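Local coordinates for putative cell surface protein (Streptococcus pyogenes, PDB 4OFQ) that probably serves as a surface adhesin of the antigen I/II family, its calcium-binding C-terminal region being built from beta-sandwich domains, at residues Y237-H245 against Y283-F294; V259-I269 against F298-G309. All coordinates share one frame; numbering follows the deposited sequence.

Contact 1: Y237-H245 against Y283-F294; sequences YKFVDQLQH and YNKETGHYELAF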
loop_
_atom_site.group_PDB
_atom_site.type_symbol
_atom_site.label_atom_id
_atom_site.label_comp_id
_atom_site.label_asym_id
_atom_site.label_seq_id
_atom_site.Cartn_x
_atom_site.Cartn_y
_atom_site.Cartn_z
ATOM N N TYR A 237 11.804 8.481 5.756
ATOM C CA TYR A 237 11.071 9.752 5.839
ATOM C C TYR A 237 12.156 10.802 5.614
ATOM O O TYR A 237 12.906 11.171 6.532
ATOM C CB TYR A 237 10.398 9.928 7.206
ATOM C CG TYR A 237 9.319 11.015 7.286
ATOM C CD1 TYR A 237 9.654 12.366 7.476
ATOM C CD2 TYR A 237 7.976 10.685 7.217
ATOM C CE1 TYR A 237 8.660 13.364 7.565
ATOM C CE2 TYR A 237 6.980 11.665 7.300
ATOM C CZ TYR A 237 7.323 12.998 7.474
ATOM O OH TYR A 237 6.309 13.938 7.576
ATOM N N LYS A 238 12.264 11.244 4.370
ATOM C CA LYS A 238 13.394 12.054 3.927
ATOM C C LYS A 238 12.924 13.226 3.079
ATOM O O LYS A 238 12.128 13.045 2.151
ATOM C CB LYS A 238 14.352 11.174 3.113
ATOM C CG LYS A 238 15.576 11.913 2.571
ATOM C CD LYS A 238 16.591 10.942 1.987
ATOM C CE LYS A 238 16.130 10.352 0.674
ATOM N NZ LYS A 238 17.247 9.562 0.050
ATOM N N PHE A 239 13.424 14.420 3.399
ATOM C CA PHE A 239 13.124 15.617 2.628
ATOM C C PHE A 239 14.253 15.810 1.630
ATOM O O PHE A 239 15.427 15.764 2.003
ATOM C CB PHE A 239 13.093 16.853 3.533
ATOM C CG PHE A 239 12.063 16.811 4.630
ATOM C CD1 PHE A 239 12.277 16.062 5.777
ATOM C CD2 PHE A 239 10.910 17.584 4.548
ATOM C CE1 PHE A 239 11.349 16.045 6.808
ATOM C CE2 PHE A 239 9.983 17.580 5.577
ATOM C CZ PHE A 239 10.206 16.800 6.716
ATOM N N VAL A 240 13.904 16.050 0.365
ATOM C CA VAL A 240 14.901 16.371 -0.651
ATOM C C VAL A 240 14.544 17.697 -1.346
ATOM O O VAL A 240 13.415 17.894 -1.808
ATOM C CB VAL A 240 15.028 15.245 -1.691
ATOM C CG1 VAL A 240 16.098 15.594 -2.703
ATOM C CG2 VAL A 240 15.368 13.929 -1.005
ATOM N N ASP A 241 15.503 18.607 -1.435
ATOM C CA ASP A 241 15.200 19.928 -1.986
ATOM C C ASP A 241 16.377 20.413 -2.825
ATOM O O ASP A 241 17.476 20.594 -2.308
ATOM C CB ASP A 241 14.887 20.906 -0.838
ATOM C CG ASP A 241 14.273 22.198 -1.319
ATOM O OD1 ASP A 241 14.649 22.669 -2.411
ATOM O OD2 ASP A 241 13.395 22.736 -0.619
ATOM N N GLN A 242 16.151 20.583 -4.132
ATOM C CA GLN A 242 17.171 21.152 -5.005
ATOM C C GLN A 242 16.985 22.655 -4.986
ATOM O O GLN A 242 16.115 23.188 -5.677
ATOM C CB GLN A 242 17.021 20.634 -6.442
ATOM C CG GLN A 242 17.940 21.340 -7.454
ATOM C CD GLN A 242 19.426 21.222 -7.121
ATOM O OE1 GLN A 242 19.971 20.117 -7.049
ATOM N NE2 GLN A 242 20.096 22.373 -6.935
ATOM N N LEU A 243 17.780 23.337 -4.172
ATOM C CA LEU A 243 17.657 24.781 -4.044
ATOM C C LEU A 243 18.205 25.455 -5.289
ATOM O O LEU A 243 19.112 24.934 -5.928
ATOM C CB LEU A 243 18.419 25.265 -2.809
ATOM C CG LEU A 243 17.865 24.765 -1.477
ATOM C CD1 LEU A 243 18.885 24.981 -0.361
ATOM C CD2 LEU A 243 16.543 25.456 -1.164
ATOM N N GLN A 244 17.629 26.597 -5.653
ATOM C CA GLN A 244 18.164 27.387 -6.753
ATOM C C GLN A 244 19.378 28.124 -6.207
ATOM O O GLN A 244 19.304 29.311 -5.904
ATOM C CB GLN A 244 17.115 28.380 -7.245
ATOM C CG GLN A 244 17.434 29.006 -8.575
ATOM C CD GLN A 244 16.281 29.846 -9.104
ATOM O OE1 GLN A 244 15.139 29.390 -9.166
ATOM N NE2 GLN A 244 16.580 31.076 -9.485
ATOM N N HIS A 245 20.487 27.408 -6.052
ATOM C CA HIS A 245 21.658 27.958 -5.367
ATOM C C HIS A 245 22.394 29.086 -6.104
ATOM O O HIS A 245 23.300 29.700 -5.547
ATOM C CB HIS A 245 22.628 26.844 -4.932
ATOM C CG HIS A 245 23.298 26.138 -6.066
ATOM N ND1 HIS A 245 22.652 25.845 -7.250
ATOM C CD2 HIS A 245 24.563 25.674 -6.203
ATOM C CE1 HIS A 245 23.492 25.232 -8.066
ATOM N NE2 HIS A 245 24.655 25.108 -7.453
ATOM N N TYR A 283 24.018 19.111 2.941
ATOM C CA TYR A 283 23.891 20.119 1.903
ATOM C C TYR A 283 25.128 20.165 1.045
ATOM O O TYR A 283 26.253 20.269 1.548
ATOM C CB TYR A 283 23.592 21.508 2.464
ATOM C CG TYR A 283 23.532 22.551 1.369
ATOM C CD1 TYR A 283 22.454 22.598 0.486
ATOM C CD2 TYR A 283 24.557 23.469 1.204
ATOM C CE1 TYR A 283 22.402 23.539 -0.534
ATOM C CE2 TYR A 283 24.511 24.416 0.199
ATOM C CZ TYR A 283 23.432 24.446 -0.667
ATOM O OH TYR A 283 23.389 25.382 -1.672
ATOM N N ASN A 284 24.916 20.087 -0.260
ATOM C CA ASN A 284 26.011 20.129 -1.219
ATOM C C ASN A 284 26.146 21.528 -1.798
ATOM O O ASN A 284 25.348 21.929 -2.643
ATOM C CB ASN A 284 25.761 19.113 -2.339
ATOM C CG ASN A 284 26.947 18.971 -3.287
ATOM O OD1 ASN A 284 27.666 19.930 -3.565
ATOM N ND2 ASN A 284 27.149 17.760 -3.790
ATOM N N LYS A 285 27.172 22.255 -1.359
ATOM C CA LYS A 285 27.343 23.660 -1.727
ATOM C C LYS A 285 27.523 23.860 -3.222
ATOM O O LYS A 285 27.078 24.861 -3.784
ATOM C CB LYS A 285 28.537 24.260 -0.983
ATOM C CG LYS A 285 28.528 23.968 0.505
ATOM C CD LYS A 285 29.716 24.613 1.191
ATOM C CE LYS A 285 29.738 26.115 0.956
ATOM N NZ LYS A 285 30.759 26.801 1.809
ATOM N N GLU A 286 28.164 22.892 -3.862
ATOM C CA GLU A 286 28.461 22.982 -5.285
ATOM C C GLU A 286 27.220 22.757 -6.161
ATOM O O GLU A 286 27.087 23.355 -7.227
ATOM C CB GLU A 286 29.571 21.987 -5.647
ATOM C CG GLU A 286 30.060 22.076 -7.084
ATOM C CD GLU A 286 31.073 20.993 -7.430
ATOM O OE1 GLU A 286 31.495 20.246 -6.515
ATOM O OE2 GLU A 286 31.446 20.887 -8.620
ATOM N N THR A 287 26.298 21.911 -5.711
ATOM C CA THR A 287 25.156 21.558 -6.548
ATOM C C THR A 287 23.829 22.131 -6.059
ATOM O O THR A 287 22.844 22.111 -6.793
ATOM C CB THR A 287 24.986 20.050 -6.648
ATOM O OG1 THR A 287 24.614 19.541 -5.361
ATOM C CG2 THR A 287 26.292 19.388 -7.129
ATOM N N GLY A 288 23.802 22.627 -4.824
ATOM C CA GLY A 288 22.590 23.172 -4.231
ATOM C C GLY A 288 21.633 22.119 -3.708
ATOM O O GLY A 288 20.504 22.425 -3.320
ATOM N N HIS A 289 22.078 20.868 -3.687
ATOM C CA HIS A 289 21.224 19.767 -3.262
ATOM C C HIS A 289 21.156 19.656 -1.738
ATOM O O HIS A 289 22.175 19.483 -1.074
ATOM C CB HIS A 289 21.726 18.454 -3.864
ATOM C CG HIS A 289 20.802 17.291 -3.653
ATOM N ND1 HIS A 289 20.928 16.423 -2.590
ATOM C CD2 HIS A 289 19.760 16.836 -4.388
ATOM C CE1 HIS A 289 19.994 15.490 -2.671
ATOM N NE2 HIS A 289 19.275 15.715 -3.755
ATOM N N TYR A 290 19.939 19.740 -1.208
ATOM C CA TYR A 290 19.683 19.651 0.224
ATOM C C TYR A 290 18.889 18.388 0.551
ATOM O O TYR A 290 17.902 18.078 -0.105
ATOM C CB TYR A 290 18.888 20.877 0.693
ATOM C CG TYR A 290 18.330 20.750 2.095
ATOM C CD1 TYR A 290 17.069 20.193 2.320
ATOM C CD2 TYR A 290 19.056 21.194 3.193
ATOM C CE1 TYR A 290 16.555 20.070 3.601
ATOM C CE2 TYR A 290 18.560 21.069 4.477
ATOM C CZ TYR A 290 17.302 20.511 4.671
ATOM O OH TYR A 290 16.787 20.393 5.936
ATOM N N GLU A 291 19.294 17.692 1.603
ATOM C CA GLU A 291 18.601 16.494 2.028
ATOM C C GLU A 291 18.539 16.451 3.559
ATOM O O GLU A 291 19.525 16.737 4.223
ATOM C CB GLU A 291 19.387 15.296 1.503
ATOM C CG GLU A 291 18.751 13.964 1.707
ATOM C CD GLU A 291 19.642 12.858 1.190
ATOM O OE1 GLU A 291 19.852 12.799 -0.044
ATOM O OE2 GLU A 291 20.152 12.075 2.023
ATOM N N LEU A 292 17.379 16.124 4.117
ATOM C CA LEU A 292 17.303 15.804 5.541
ATOM C C LEU A 292 16.575 14.475 5.690
ATOM O O LEU A 292 15.418 14.341 5.288
ATOM C CB LEU A 292 16.603 16.917 6.337
ATOM C CG LEU A 292 16.513 16.728 7.858
ATOM C CD1 LEU A 292 16.565 18.063 8.584
ATOM C CD2 LEU A 292 15.233 15.991 8.228
ATOM N N ALA A 293 17.256 13.495 6.270
ATOM C CA ALA A 293 16.709 12.147 6.401
ATOM C C ALA A 293 16.602 11.727 7.855
ATOM O O ALA A 293 17.559 11.862 8.630
ATOM C CB ALA A 293 17.576 11.136 5.642
ATOM N N PHE A 294 15.447 11.190 8.225
ATOM C CA PHE A 294 15.331 10.581 9.540
ATOM C C PHE A 294 16.134 9.288 9.608
ATOM O O PHE A 294 16.206 8.537 8.632
ATOM C CB PHE A 294 13.866 10.359 9.892
ATOM C CG PHE A 294 13.238 11.556 10.525
ATOM C CD1 PHE A 294 12.662 12.544 9.748
ATOM C CD2 PHE A 294 13.257 11.710 11.908
ATOM C CE1 PHE A 294 12.107 13.676 10.343
ATOM C CE2 PHE A 294 12.705 12.831 12.505
ATOM C CZ PHE A 294 12.128 13.812 11.719
HETATM O O HOH W 1 14.660 8.436 6.210
#

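Contact 2: V259-I269 against F298-G309; sequences VDITLSDGSVI and FLAKVVRSSEFG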
loop_
_atom_site.group_PDB
_atom_site.type_symbol
_atom_site.label_atom_id
_atom_site.label_comp_id
_atom_site.label_asym_id
_atom_site.label_seq_id
_atom_site.Cartn_x
_atom_site.Cartn_y
_atom_site.Cartn_z
ATOM N N VAL A 259 3.272 16.345 15.220
ATOM C CA VAL A 259 2.300 15.605 16.020
ATOM C C VAL A 259 3.036 15.034 17.227
ATOM O O VAL A 259 4.261 14.977 17.220
ATOM C CB VAL A 259 1.705 14.397 15.256
ATOM C CG1 VAL A 259 0.873 14.849 14.053
ATOM C CG2 VAL A 259 2.813 13.430 14.829
ATOM N N ASP A 260 2.303 14.617 18.254
ATOM C CA ASP A 260 2.896 13.835 19.332
ATOM C C ASP A 260 3.311 12.459 18.799
ATOM O O ASP A 260 2.518 11.771 18.149
ATOM C CB ASP A 260 1.915 13.633 20.491
ATOM C CG ASP A 260 1.613 14.909 21.252
ATOM O OD1 ASP A 260 2.371 15.898 21.148
ATOM O OD2 ASP A 260 0.602 14.908 21.982
ATOM N N ILE A 261 4.547 12.063 19.082
ATOM C CA ILE A 261 5.108 10.807 18.585
ATOM C C ILE A 261 5.403 9.861 19.748
ATOM O O ILE A 261 6.146 10.210 20.662
ATOM C CB ILE A 261 6.409 11.049 17.778
ATOM C CG1 ILE A 261 6.141 11.989 16.599
ATOM C CG2 ILE A 261 7.003 9.722 17.278
ATOM C CD1 ILE A 261 7.403 12.606 16.010
ATOM N N THR A 262 4.818 8.666 19.717
ATOM C CA THR A 262 5.058 7.687 20.777
ATOM C C THR A 262 6.008 6.613 20.276
ATOM O O THR A 262 5.827 6.095 19.177
ATOM C CB THR A 262 3.745 7.044 21.272
ATOM O OG1 THR A 262 2.896 8.061 21.822
ATOM C CG2 THR A 262 4.016 5.980 22.334
ATOM N N LEU A 263 7.030 6.304 21.074
ATOM C CA LEU A 263 8.030 5.308 20.698
ATOM C C LEU A 263 7.729 3.983 21.383
ATOM O O LEU A 263 6.839 3.913 22.226
ATOM C CB LEU A 263 9.438 5.785 21.045
ATOM C CG LEU A 263 9.783 7.132 20.412
ATOM C CD1 LEU A 263 11.207 7.527 20.732
ATOM C CD2 LEU A 263 9.556 7.089 18.892
ATOM N N SER A 264 8.465 2.937 21.013
ATOM C CA SER A 264 8.175 1.590 21.501
ATOM C C SER A 264 8.466 1.435 22.991
ATOM O O SER A 264 7.878 0.573 23.656
ATOM C CB SER A 264 8.951 0.546 20.694
ATOM O OG SER A 264 10.308 0.937 20.564
ATOM N N ASP A 265 9.362 2.268 23.512
ATOM C CA ASP A 265 9.680 2.238 24.936
ATOM C C ASP A 265 8.620 2.937 25.782
ATOM O O ASP A 265 8.739 3.005 27.004
ATOM C CB ASP A 265 11.069 2.824 25.221
ATOM C CG ASP A 265 11.197 4.288 24.825
ATOM O OD1 ASP A 265 10.184 4.932 24.483
ATOM O OD2 ASP A 265 12.336 4.800 24.869
ATOM N N GLY A 266 7.591 3.461 25.125
ATOM C CA GLY A 266 6.513 4.144 25.817
ATOM C C GLY A 266 6.711 5.645 25.960
ATOM O O GLY A 266 5.796 6.357 26.373
ATOM N N SER A 267 7.903 6.133 25.627
ATOM C CA SER A 267 8.181 7.562 25.739
ATOM C C SER A 267 7.461 8.341 24.640
ATOM O O SER A 267 7.178 7.798 23.576
ATOM C CB SER A 267 9.686 7.833 25.689
ATOM O OG SER A 267 10.214 7.536 24.407
ATOM N N VAL A 268 7.170 9.613 24.903
ATOM C CA VAL A 268 6.456 10.454 23.951
ATOM C C VAL A 268 7.276 11.685 23.589
ATOM O O VAL A 268 7.833 12.349 24.459
ATOM C CB VAL A 268 5.102 10.924 24.514
ATOM C CG1 VAL A 268 4.430 11.905 23.548
ATOM C CG2 VAL A 268 4.202 9.735 24.796
ATOM N N ILE A 269 7.363 11.969 22.297
ATOM C CA ILE A 269 7.973 13.197 21.811
ATOM C C ILE A 269 6.817 14.113 21.447
ATOM O O ILE A 269 6.023 13.793 20.570
ATOM C CB ILE A 269 8.861 12.929 20.573
ATOM C CG1 ILE A 269 10.054 12.049 20.960
ATOM C CG2 ILE A 269 9.344 14.226 19.958
ATOM C CD1 ILE A 269 10.816 11.485 19.774
ATOM N N PHE A 298 15.774 5.203 14.538
ATOM C CA PHE A 298 14.734 6.011 15.170
ATOM C C PHE A 298 13.350 5.688 14.600
ATOM O O PHE A 298 12.410 5.397 15.350
ATOM C CB PHE A 298 15.005 7.507 15.015
ATOM C CG PHE A 298 13.860 8.373 15.486
ATOM C CD1 PHE A 298 13.583 8.508 16.835
ATOM C CD2 PHE A 298 13.048 9.020 14.579
ATOM C CE1 PHE A 298 12.528 9.296 17.268
ATOM C CE2 PHE A 298 11.997 9.805 15.003
ATOM C CZ PHE A 298 11.736 9.941 16.351
ATOM N N LEU A 299 13.230 5.743 13.274
ATOM C CA LEU A 299 11.962 5.454 12.611
ATOM C C LEU A 299 11.422 4.099 13.045
ATOM O O LEU A 299 10.216 3.933 13.211
ATOM C CB LEU A 299 12.113 5.492 11.094
ATOM C CG LEU A 299 12.406 6.877 10.511
ATOM C CD1 LEU A 299 12.617 6.799 9.006
ATOM C CD2 LEU A 299 11.299 7.840 10.877
ATOM N N ALA A 300 12.322 3.146 13.264
ATOM C CA ALA A 300 11.912 1.796 13.638
ATOM C C ALA A 300 11.241 1.725 15.016
ATOM O O ALA A 300 10.570 0.739 15.341
ATOM C CB ALA A 300 13.096 0.837 13.557
ATOM N N LYS A 301 11.417 2.771 15.818
ATOM C CA LYS A 301 10.871 2.793 17.171
ATOM C C LYS A 301 9.471 3.411 17.274
ATOM O O LYS A 301 8.841 3.325 18.327
ATOM C CB LYS A 301 11.839 3.518 18.119
ATOM C CG LYS A 301 13.194 2.824 18.256
ATOM C CD LYS A 301 14.129 3.621 19.150
ATOM C CE LYS A 301 15.376 2.821 19.499
ATOM N NZ LYS A 301 16.232 3.559 20.467
ATOM N N VAL A 302 8.986 4.034 16.199
ATOM C CA VAL A 302 7.661 4.655 16.220
ATOM C C VAL A 302 6.592 3.567 16.121
ATOM O O VAL A 302 6.593 2.781 15.183
ATOM C CB VAL A 302 7.497 5.697 15.079
ATOM C CG1 VAL A 302 6.111 6.353 15.124
ATOM C CG2 VAL A 302 8.574 6.759 15.181
ATOM N N VAL A 303 5.686 3.507 17.092
ATOM C CA VAL A 303 4.671 2.452 17.091
ATOM C C VAL A 303 3.533 2.722 16.099
ATOM O O VAL A 303 3.326 3.856 15.679
ATOM C CB VAL A 303 4.128 2.183 18.516
ATOM C CG1 VAL A 303 5.249 1.680 19.405
ATOM C CG2 VAL A 303 3.500 3.438 19.108
ATOM N N ARG A 304 2.798 1.685 15.708
ATOM C CA ARG A 304 1.747 1.863 14.705
ATOM C C ARG A 304 0.541 2.623 15.216
ATOM O O ARG A 304 -0.212 3.198 14.436
ATOM C CB ARG A 304 1.289 0.520 14.145
ATOM C CG ARG A 304 2.002 0.164 12.894
ATOM C CD ARG A 304 1.499 -1.124 12.330
ATOM N NE ARG A 304 2.622 -1.888 11.820
ATOM C CZ ARG A 304 2.506 -3.055 11.207
ATOM N NH1 ARG A 304 1.303 -3.590 11.010
ATOM N NH2 ARG A 304 3.597 -3.679 10.785
ATOM N N SER A 305 0.351 2.625 16.528
ATOM C CA SER A 305 -0.756 3.362 17.110
ATOM C C SER A 305 -0.426 4.847 17.258
ATOM O O SER A 305 -1.218 5.608 17.827
ATOM C CB SER A 305 -1.121 2.775 18.470
ATOM O OG SER A 305 0.040 2.644 19.258
ATOM N N SER A 306 0.743 5.253 16.762
ATOM C CA SER A 306 1.158 6.657 16.819
ATOM C C SER A 306 1.256 7.293 15.441
ATOM O O SER A 306 1.748 6.676 14.495
ATOM C CB SER A 306 2.520 6.800 17.509
ATOM O OG SER A 306 2.967 8.158 17.480
ATOM N N GLU A 307 0.792 8.530 15.331
ATOM C CA GLU A 307 1.039 9.310 14.116
ATOM C C GLU A 307 2.518 9.667 14.031
ATOM O O GLU A 307 3.234 9.578 15.026
ATOM C CB GLU A 307 0.214 10.597 14.117
ATOM C CG GLU A 307 -1.286 10.380 14.042
ATOM C CD GLU A 307 -2.050 11.662 13.737
ATOM O OE1 GLU A 307 -1.675 12.717 14.284
ATOM O OE2 GLU A 307 -3.021 11.609 12.944
ATOM N N PHE A 308 2.974 10.075 12.849
ATOM C CA PHE A 308 4.330 10.601 12.707
ATOM C C PHE A 308 4.335 11.717 11.679
ATOM O O PHE A 308 3.788 11.571 10.589
ATOM C CB PHE A 308 5.341 9.505 12.315
ATOM C CG PHE A 308 6.763 10.012 12.180
ATOM C CD1 PHE A 308 7.587 10.130 13.294
ATOM C CD2 PHE A 308 7.266 10.396 10.946
ATOM C CE1 PHE A 308 8.889 10.607 13.178
ATOM C CE2 PHE A 308 8.565 10.880 10.818
ATOM C CZ PHE A 308 9.382 10.979 11.947
ATOM N N GLY A 309 4.941 12.845 12.025
ATOM C CA GLY A 309 5.081 13.912 11.052
ATOM C C GLY A 309 6.097 14.941 11.505
ATOM O O GLY A 309 6.297 15.133 12.711
HETATM O O HOH W 2 1.315 9.270 20.011
HETATM O O HOH W 3 14.986 4.425 22.756
#

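Contact 1: Y237-H245 against Y283-F294
Strand 237-242 pairs antiparallel with strand 289-294, the two axes 4.6 Å apart at 175°, and Phe-239/Leu-292 and Asp-241/Tyr-290 form hydrogen-bonded pairs. On the face that carries Phe-239, Leu-292 and Tyr-290, Phe-239 and Leu-292 lie side by side and point the same way, CD1 of Phe-239 being 3.8 Å from CD2 of Leu-292. This face turns inward against strands 248-257 and 310-318, as expected for one wall of a beta sandwich; there Tyr-290 OH is bonded to Asp-253 and the carboxylate of Asp-241 to Lys-195. On the other face Lys-238 CD crosses the Glu-291 chain at a slant, 3.7 Å from Glu-291 CD, while Lys-238 NZ stays 4.2 Å from Glu-291 OE1, beyond a salt bridge.

At the end of strand 237-242, Gln-242 and His-245 grip the 284-289 turn. Gln-242, bent at chi2 (59°), directs NE2 to Thr-287 O at 2.8 Å, in both the amide and the carbonyl plane, and the same nitrogen also donates to Leu-243 O. The His-245 ring lies over Gly-288, whose CA is 3.9 Å from the ring centroid in a CH-pi contact, and His-245 NE2 donates to Glu-286 O at 3.0 Å from above the carbonyl plane. Together they tie the carbonyls of Glu-286 and Thr-287, in a turn with a G1 bulge, to the strand end and the loop after it.

Contact 2: V259-I269 against F298-G309
With chi1 at 176°, Ser-306 swings OG to the side away from its own N, where it meets the amide of Thr-262, and Ile-261 has CG1 beside its own N (chi1 -58°), from where CD1 reaches Phe-308. The motif is a beta hairpin, strands 261-262 and 268-269 joined through a type I turn from Leu-263 to Gly-266, resting on the loop that follows helix 296-299. Leu-263 and Val-302 form a single backbone bridge, with weak bonds from Val-303 N to Thr-262 O and from Ser-264 N to Lys-301 O. Thr-262 N donates to Ser-306 OG at 2.9 Å and 175°, nearly straight, while the hydroxyl passes its own proton to Glu-307 O on a lone pair in the carbonyl plane. Thus OG both accepts and donates, which fixes its rotation.

The other side-chain contacts are largely apolar. Ile-269 CD1 meets the edge of the Phe-298 ring, 3.7 Å from CE1, and Leu-263 CD2 reaches Val-302 CG2 at 3.9 Å. Ile-261 CD1 approaches Phe-308 CD1 obliquely at 3.7 Å. Tyr-278, just before strand 279-284, stacks on the Phe-298 ring and also touches Ile-269. A water bridges two hydroxyls, 2.7 Å from Thr-262 OG1 and donating to Ser-306 OG at 3.2 Å.

How the contacts relate
The centres of contacts 1 and 2 lie about 26 Å apart, both within the C-terminal antigen family region. Their segments alternate along the chain: 237-245, 259-269, 283-294, 298-309. Contact 1 pairs strands within a six-stranded antiparallel sheet, whereas contact 2 joins a two-stranded hairpin to the loop after helix 296-299, which itself follows strand 289-294. They meet where Phe-308 packs edge-to-face with both Tyr-237 and Phe-294, Tyr-237 CG lying 3.6 Å from Phe-308 CE2, and where Leu-299 CD2 touches Phe-294 CB at 3.7 Å. The aromatic cluster therefore connects one end of the paired strands to the 298-309 loop and, through Ile-261, to the hairpin.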